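Local atomic coordinates of DNA double-strand break repair nuclease NurA (Sulfolobus solfataricus, PDB entry 2YGK), a protein that takes part in DNA double-strand break repair as a manganese-dependent nuclease, probably acting with the HerA helicase to resect the 5' strand of DNA ends. Residues G101-R107 / E171-R175; D216-E221 / F259-L263; L263-R268 / S294-Y298. All coordinates share one frame; numbering follows the deposited sequence.

Overall arrangement
The three contacts follow one another along the chain, and all fall in the NurA domain, a member of the RNase H clan. Interaction 1 joins the starts of helices 104-123 and 171-193. Its centre is about 34 Å from that of interaction 2 and about 38 Å from that of interaction 3, on the opposite side of the chain's centre. Interactions 2 and 3 are neighbours, about 11 Å between centres. They share L263, where strand 255-262 of the central mixed sheet gives way to the loop leading to strand 270-275. Helix 216-223 packs on that strand in interaction 2, and a hairpin packs on the loop in interaction 3; Y298 of this hairpin lies near D58 and D133, which bind manganese.

Interaction 1. Residues G101-R107 / E171-R175; sequences GNDAQER and ERKMR
R107 crosses to helix 171-193, touching it from CG outward, and the middle of its chain lies against M174 and R175. R107 NE comes 3.5 Å from SE of M174, a selenomethionine, with the selenium at the guanidinium edge. R107 CD sits over the backbone N of R175 at 3.7 Å, and R107 CG faces R175 CB. A bend at chi3 (-66°) turns the guanidinium back toward E171, whose OE2 is 3.9 Å from R107 NH2. This salt bridge is long and works by charge alone, since the oxygen lies well out of the guanidinium plane. The other carboxylate oxygen, E171 OE1, rests 3.1 Å from G101 CA. Helices 104-123 and 171-193 of this RNase H-like domain thus meet near their N-terminal ends, the first starting just after D103 at its N-cap position, where D103 O accepts from the backbone N of R107 in the first turn. Beside R107, R175 passes two acids: its CD touches E106 OE1 at 3.3 Å, and its NE forms a long salt bridge of 3.8 Å with D103 OD2, again with no N-H aimed at the oxygen. With R107 cut back to an alanine, E171 is likely to lose this charge partner, and a gap to open beside M174 and R175. Farther out, F98 adds a cation-pi contact to R107.

Interaction 2. Residues D216-E221 / F259-L263; sequences DITVLE and FYTRL
The Y260 side chain reaches from its strand to helix 216-223 and meets D216, I217 and L220. The strand, 255-262, belongs to the mixed central sheet of the RNase H-like domain. Helix 216-223 packs on it: the axes of helix 216-221 and strand 259-262 come within 9.8 Å, inclined by 33°, both running in broadly the same direction. At the root of Y260, CB is 3.4 Å from L220 CD1, and the same methyl also reaches CG and CD2. One flank of the ring, CD1 and CE1, meets I217: Y260 CE1 is 3.6 Å from I217 CB, with CG1 close behind. On the other flank CE2 approaches D216 CB, and at the tip Y260 OH stands 3.9 Å from that CB. The D216 carboxylate is turned 85° from the ring plane, and its oxygens accept hydrogen bonds from the backbone N atoms of L209 and F210. With CG anti to the carbonyl carbon (chi1 -67°), Y260 extends over the helix, while S204 touches it from a neighbouring loop.

Two residues along the strand, R262 also turns to the helix, and its chain bends at chi3 to bring NH2 to the backbone of L220 and E221. NE is taken by K267 O, NH1 by T224 OG1 and K226 O, so the group is held on several sides. A water accepts from R262 NH2 at 2.8 Å and bonds weakly to E221 O. R262 NH2 also donates to L220 O at 3.3 Å, from above the carbonyl plane.

Interaction 3. Residues L263-R268 / S294-Y298; sequences LDNGKR and SIKGY
The backbone N of G297 donates to a water at 2.9 Å, and the same water donates to D264 OD2 at 3.2 Å, bridging the two segments where no direct hydrogen bond crosses. The partners are two tight turns laid against each other. I295-Y298 is a type I' turn closing a two-residue beta hairpin, with I295 and Y298 paired by backbone bonds in both directions. D264-K267 is a type II turn in the connection between strands 255-262 and 270-275 of the central sheet. D264 has its CG anti to the backbone N (chi1 -179°), which swings the carboxylate out toward the water while its CB rests against G297 CA.

D264 CB and K267 CB both pack against G297 CA. A CB on G297 would come 2.8 Å from K267 CB, too close for packing, and at the backbone angles of this turn would also press on the carbonyl O of K296. To one side, L263 CD1 approaches G297 O at 3.2 Å and also touches S294 OG, a hydroxyl that is hydrogen-bonded to L290 O of helix 280-291. Across the turn, the aliphatic part of K267 runs over the K296 carbonyl, its CB, CG and CD all near that oxygen. Beyond it, K267 CE meets K296 CG at 3.8 Å, so the two lysines touch through carbon, and their like charges probably disfavour any closer approach of the amines.

Y298 lies beside the manganese site: its side chain is about 4 Å from that of D133, a manganese ligand, and about 8 Å from the bound manganese at nearest atoms. K202 makes a cation-pi contact with its ring, and R268 CD lies 4.3 Å from Y298 CD1.

Interaction 1. Residues G101-R107 / E171-R175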
# COMPACT_ATOMS: atom_id res chain seq x y z
N GLY A 101 -8.56 10.59 5.08
CA GLY A 101 -7.53 11.27 4.32
C GLY A 101 -6.64 10.39 3.45
O GLY A 101 -6.45 9.18 3.70
N ASN A 102 -6.06 11.03 2.45
CA ASN A 102 -5.25 10.38 1.41
C ASN A 102 -3.85 10.00 1.91
O ASN A 102 -3.21 9.11 1.32
CB ASN A 102 -5.15 11.33 0.20
CG ASN A 102 -4.65 10.64 -1.06
OD1 ASN A 102 -4.08 9.55 -1.01
ND2 ASN A 102 -4.87 11.29 -2.20
N ASP A 103 -3.38 10.66 2.97
CA ASP A 103 -2.04 10.37 3.50
C ASP A 103 -2.08 9.73 4.89
O ASP A 103 -1.07 9.64 5.57
CB ASP A 103 -1.20 11.65 3.48
CG ASP A 103 -1.19 12.31 2.11
OD1 ASP A 103 -0.89 11.60 1.12
OD2 ASP A 103 -1.49 13.52 2.02
N ALA A 104 -3.25 9.24 5.29
CA ALA A 104 -3.45 8.61 6.59
C ALA A 104 -2.52 7.42 6.85
O ALA A 104 -1.93 7.31 7.94
CB ALA A 104 -4.90 8.18 6.74
N GLN A 105 -2.37 6.53 5.88
CA GLN A 105 -1.40 5.43 6.04
C GLN A 105 0.04 5.92 6.19
O GLN A 105 0.84 5.32 6.88
CB GLN A 105 -1.49 4.43 4.87
CG GLN A 105 -2.85 3.72 4.77
CD GLN A 105 -3.12 2.80 5.94
OE1 GLN A 105 -2.20 2.21 6.52
NE2 GLN A 105 -4.37 2.68 6.30
N GLU A 106 0.36 7.03 5.53
CA GLU A 106 1.70 7.56 5.58
C GLU A 106 1.93 8.27 6.94
O GLU A 106 2.97 8.06 7.60
CB GLU A 106 1.93 8.49 4.39
CG GLU A 106 3.39 8.52 3.98
CD GLU A 106 3.80 9.76 3.23
OE1 GLU A 106 2.94 10.35 2.53
OE2 GLU A 106 5.00 10.12 3.34
N ARG A 107 0.95 9.06 7.38
CA ARG A 107 1.07 9.66 8.69
C ARG A 107 1.24 8.59 9.76
O ARG A 107 2.00 8.79 10.70
CB ARG A 107 -0.12 10.56 9.05
CG ARG A 107 -0.48 11.55 7.97
CD ARG A 107 -1.23 12.75 8.46
NE ARG A 107 -2.56 12.45 8.99
CZ ARG A 107 -3.60 12.11 8.24
NH1 ARG A 107 -3.47 11.99 6.92
NH2 ARG A 107 -4.76 11.87 8.84
N GLU A 171 -4.23 18.24 6.86
CA GLU A 171 -3.63 16.93 6.59
C GLU A 171 -2.23 17.02 5.99
O GLU A 171 -1.32 16.30 6.42
CB GLU A 171 -4.52 16.10 5.65
CG GLU A 171 -5.96 15.97 6.09
CD GLU A 171 -6.52 14.59 5.80
OE1 GLU A 171 -6.28 14.07 4.68
OE2 GLU A 171 -7.18 14.02 6.71
N ARG A 172 -2.07 17.85 4.96
CA ARG A 172 -0.79 17.95 4.25
C ARG A 172 0.28 18.44 5.22
O ARG A 172 1.41 17.94 5.22
CB ARG A 172 -0.86 18.89 3.04
CG ARG A 172 -1.32 18.23 1.75
CD ARG A 172 -1.14 19.16 0.54
NE ARG A 172 -1.57 20.54 0.82
CZ ARG A 172 -2.83 20.93 1.00
NH1 ARG A 172 -3.83 20.06 0.95
NH2 ARG A 172 -3.09 22.20 1.25
N LYS A 173 -0.11 19.41 6.05
CA LYS A 173 0.74 19.93 7.10
C LYS A 173 1.10 18.88 8.15
O LYS A 173 2.21 18.91 8.64
CB LYS A 173 0.12 21.16 7.77
CG LYS A 173 0.32 22.43 6.97
CD LYS A 173 -0.21 23.65 7.70
CE LYS A 173 -0.00 24.89 6.86
NZ LYS A 173 -0.47 26.12 7.54
N MSE A 174 0.19 17.97 8.49
CA MSE A 174 0.55 16.93 9.47
C MSE A 174 1.61 15.94 8.90
O MSE A 174 2.66 15.70 9.52
CB MSE A 174 -0.66 16.17 10.02
CG MSE A 174 -0.19 15.19 11.10
SE MSE A 174 -1.47 14.01 11.89
CE MSE A 174 -0.54 13.34 13.41
N ARG A 175 1.34 15.37 7.74
CA ARG A 175 2.31 14.53 7.09
C ARG A 175 3.64 15.27 7.05
O ARG A 175 4.66 14.70 7.41
CB ARG A 175 1.88 14.12 5.69
CG ARG A 175 3.03 13.60 4.80
CD ARG A 175 2.62 13.52 3.34
NE ARG A 175 2.01 14.77 2.91
CZ ARG A 175 2.46 15.58 1.95
NH1 ARG A 175 3.54 15.25 1.25
NH2 ARG A 175 1.81 16.70 1.69

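Interaction 2. Residues D216-E221 / F259-L263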
# COMPACT_ATOMS: atom_id res chain seq x y z
N ASP A 216 21.42 -4.54 -6.00
CA ASP A 216 22.75 -5.08 -5.66
C ASP A 216 22.66 -6.22 -4.68
O ASP A 216 23.40 -7.22 -4.79
CB ASP A 216 23.62 -4.01 -5.03
CG ASP A 216 24.02 -2.92 -6.00
OD1 ASP A 216 24.14 -3.17 -7.22
OD2 ASP A 216 24.22 -1.78 -5.53
N ILE A 217 21.75 -6.05 -3.74
CA ILE A 217 21.55 -6.98 -2.65
C ILE A 217 21.06 -8.30 -3.21
O ILE A 217 21.44 -9.34 -2.70
CB ILE A 217 20.58 -6.42 -1.57
CG1 ILE A 217 20.68 -7.22 -0.26
CG2 ILE A 217 19.14 -6.37 -2.09
CD1 ILE A 217 19.77 -6.69 0.91
N THR A 218 20.27 -8.25 -4.29
CA THR A 218 19.80 -9.46 -4.96
C THR A 218 20.91 -10.11 -5.81
O THR A 218 21.04 -11.33 -5.87
CB THR A 218 18.60 -9.15 -5.87
OG1 THR A 218 17.54 -8.60 -5.08
CG2 THR A 218 18.12 -10.39 -6.57
N VAL A 219 21.69 -9.27 -6.47
CA VAL A 219 22.88 -9.73 -7.18
C VAL A 219 23.83 -10.52 -6.25
O VAL A 219 24.26 -11.60 -6.60
CB VAL A 219 23.62 -8.55 -7.88
CG1 VAL A 219 25.03 -8.88 -8.14
CG2 VAL A 219 22.98 -8.24 -9.18
N LEU A 220 24.10 -10.01 -5.05
CA LEU A 220 25.00 -10.73 -4.12
C LEU A 220 24.47 -12.04 -3.55
O LEU A 220 25.23 -12.93 -3.16
CB LEU A 220 25.39 -9.83 -2.95
CG LEU A 220 26.16 -8.57 -3.30
CD1 LEU A 220 26.04 -7.59 -2.15
CD2 LEU A 220 27.63 -8.92 -3.67
N GLU A 221 23.15 -12.15 -3.44
CA GLU A 221 22.53 -13.35 -2.90
C GLU A 221 22.54 -14.43 -3.94
O GLU A 221 22.60 -15.60 -3.61
CB GLU A 221 21.11 -13.06 -2.44
CG GLU A 221 21.03 -12.22 -1.15
CD GLU A 221 19.60 -11.80 -0.77
OE1 GLU A 221 18.63 -12.29 -1.40
OE2 GLU A 221 19.46 -10.98 0.17
N PHE A 259 27.72 -0.77 3.12
CA PHE A 259 28.22 -2.04 2.60
C PHE A 259 27.13 -3.09 2.76
O PHE A 259 26.19 -2.89 3.53
CB PHE A 259 29.50 -2.49 3.30
CG PHE A 259 29.35 -2.71 4.78
CD1 PHE A 259 29.49 -1.67 5.67
CD2 PHE A 259 29.12 -3.97 5.28
CE1 PHE A 259 29.35 -1.88 7.07
CE2 PHE A 259 28.99 -4.18 6.67
CZ PHE A 259 29.09 -3.13 7.55
N TYR A 260 27.28 -4.19 2.04
CA TYR A 260 26.44 -5.36 2.15
C TYR A 260 27.22 -6.44 2.81
O TYR A 260 28.39 -6.64 2.54
CB TYR A 260 26.05 -5.82 0.79
CG TYR A 260 25.15 -4.84 0.12
CD1 TYR A 260 23.75 -4.84 0.38
CD2 TYR A 260 25.65 -3.91 -0.77
CE1 TYR A 260 22.90 -3.96 -0.25
CE2 TYR A 260 24.78 -3.01 -1.43
CZ TYR A 260 23.42 -3.03 -1.15
OH TYR A 260 22.57 -2.15 -1.80
N THR A 261 26.61 -7.17 3.72
CA THR A 261 27.35 -8.22 4.41
C THR A 261 26.41 -9.40 4.52
O THR A 261 25.19 -9.24 4.53
CB THR A 261 27.84 -7.75 5.84
OG1 THR A 261 28.63 -8.78 6.49
CG2 THR A 261 26.65 -7.36 6.68
N ARG A 262 27.03 -10.58 4.54
CA ARG A 262 26.41 -11.81 4.92
C ARG A 262 27.16 -12.23 6.13
O ARG A 262 28.37 -12.42 6.04
CB ARG A 262 26.60 -12.87 3.81
CG ARG A 262 26.08 -14.25 4.21
CD ARG A 262 26.23 -15.27 3.11
NE ARG A 262 25.40 -15.02 1.92
CZ ARG A 262 25.82 -14.65 0.71
NH1 ARG A 262 27.10 -14.43 0.46
NH2 ARG A 262 24.94 -14.48 -0.29
N LEU A 263 26.46 -12.41 7.25
CA LEU A 263 27.09 -12.71 8.55
C LEU A 263 27.42 -14.18 8.72
O LEU A 263 28.24 -14.53 9.57
CB LEU A 263 26.20 -12.30 9.71
CG LEU A 263 25.92 -10.80 9.68
CD1 LEU A 263 24.78 -10.51 10.57
CD2 LEU A 263 27.14 -9.92 10.02
O HOH W 1 22.44 -15.68 -0.15

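Interaction 3. Residues L263-R268 / S294-Y298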
# COMPACT_ATOMS: atom_id res chain seq x y z
N LEU A 263 26.46 -12.41 7.25
CA LEU A 263 27.09 -12.71 8.55
C LEU A 263 27.42 -14.18 8.72
O LEU A 263 28.24 -14.53 9.57
CB LEU A 263 26.20 -12.30 9.71
CG LEU A 263 25.92 -10.80 9.68
CD1 LEU A 263 24.78 -10.51 10.57
CD2 LEU A 263 27.14 -9.92 10.02
N ASP A 264 26.80 -15.03 7.90
CA ASP A 264 26.81 -16.48 8.09
C ASP A 264 26.70 -17.16 6.73
O ASP A 264 25.83 -16.79 5.90
CB ASP A 264 25.65 -16.85 8.98
CG ASP A 264 25.57 -18.31 9.26
OD1 ASP A 264 26.42 -19.09 8.77
OD2 ASP A 264 24.61 -18.70 9.98
N ASN A 265 27.59 -18.13 6.49
CA ASN A 265 27.63 -18.88 5.25
C ASN A 265 26.25 -19.35 4.83
O ASN A 265 25.58 -19.99 5.61
CB ASN A 265 28.50 -20.11 5.42
CG ASN A 265 29.99 -19.81 5.34
OD1 ASN A 265 30.42 -18.72 4.95
ND2 ASN A 265 30.80 -20.82 5.67
N GLY A 266 25.83 -19.01 3.62
CA GLY A 266 24.61 -19.56 3.04
C GLY A 266 23.35 -18.78 3.35
O GLY A 266 22.26 -19.11 2.86
N LYS A 267 23.48 -17.73 4.15
CA LYS A 267 22.32 -16.97 4.62
C LYS A 267 22.12 -15.67 3.86
O LYS A 267 22.77 -15.42 2.85
CB LYS A 267 22.46 -16.73 6.12
CG LYS A 267 22.59 -18.02 6.89
CD LYS A 267 21.35 -18.88 6.67
CE LYS A 267 21.32 -20.07 7.59
NZ LYS A 267 22.43 -20.98 7.32
N ARG A 268 21.18 -14.86 4.32
CA ARG A 268 20.74 -13.68 3.62
C ARG A 268 21.85 -12.66 3.64
O ARG A 268 22.72 -12.73 4.49
CB ARG A 268 19.52 -13.10 4.33
CG ARG A 268 19.84 -12.68 5.78
CD ARG A 268 18.77 -11.84 6.36
NE ARG A 268 17.58 -12.64 6.58
CZ ARG A 268 16.38 -12.44 6.01
NH1 ARG A 268 16.18 -11.45 5.15
NH2 ARG A 268 15.38 -13.26 6.32
N SER A 294 23.62 -12.81 16.51
CA SER A 294 22.89 -13.10 15.30
C SER A 294 22.47 -14.54 15.29
O SER A 294 23.17 -15.43 15.80
CB SER A 294 23.75 -12.87 14.07
OG SER A 294 23.92 -11.48 13.83
N ILE A 295 21.32 -14.76 14.69
CA ILE A 295 20.84 -16.09 14.39
C ILE A 295 20.54 -16.18 12.92
O ILE A 295 19.90 -15.27 12.36
CB ILE A 295 19.61 -16.41 15.22
CG1 ILE A 295 20.11 -16.82 16.59
CG2 ILE A 295 18.80 -17.55 14.61
CD1 ILE A 295 19.07 -16.66 17.61
N LYS A 296 21.02 -17.26 12.31
CA LYS A 296 20.81 -17.50 10.87
C LYS A 296 21.03 -16.25 10.05
O LYS A 296 20.25 -15.96 9.17
CB LYS A 296 19.41 -18.04 10.57
CG LYS A 296 19.28 -19.57 10.79
CD LYS A 296 17.82 -19.97 11.10
CE LYS A 296 17.73 -21.45 11.45
NZ LYS A 296 18.21 -22.27 10.31
N GLY A 297 22.10 -15.51 10.36
CA GLY A 297 22.55 -14.44 9.51
C GLY A 297 21.98 -13.09 9.86
O GLY A 297 22.37 -12.12 9.22
N TYR A 298 21.12 -13.00 10.89
CA TYR A 298 20.49 -11.73 11.27
C TYR A 298 20.48 -11.45 12.79
O TYR A 298 20.21 -12.35 13.59
CB TYR A 298 19.04 -11.75 10.78
CG TYR A 298 18.32 -10.42 10.84
CD1 TYR A 298 18.55 -9.47 9.89
CD2 TYR A 298 17.43 -10.13 11.88
CE1 TYR A 298 17.87 -8.23 9.92
CE2 TYR A 298 16.76 -8.91 11.94
CZ TYR A 298 16.99 -7.96 10.94
OH TYR A 298 16.32 -6.74 10.93
O HOH W 2 24.42 -16.28 12.00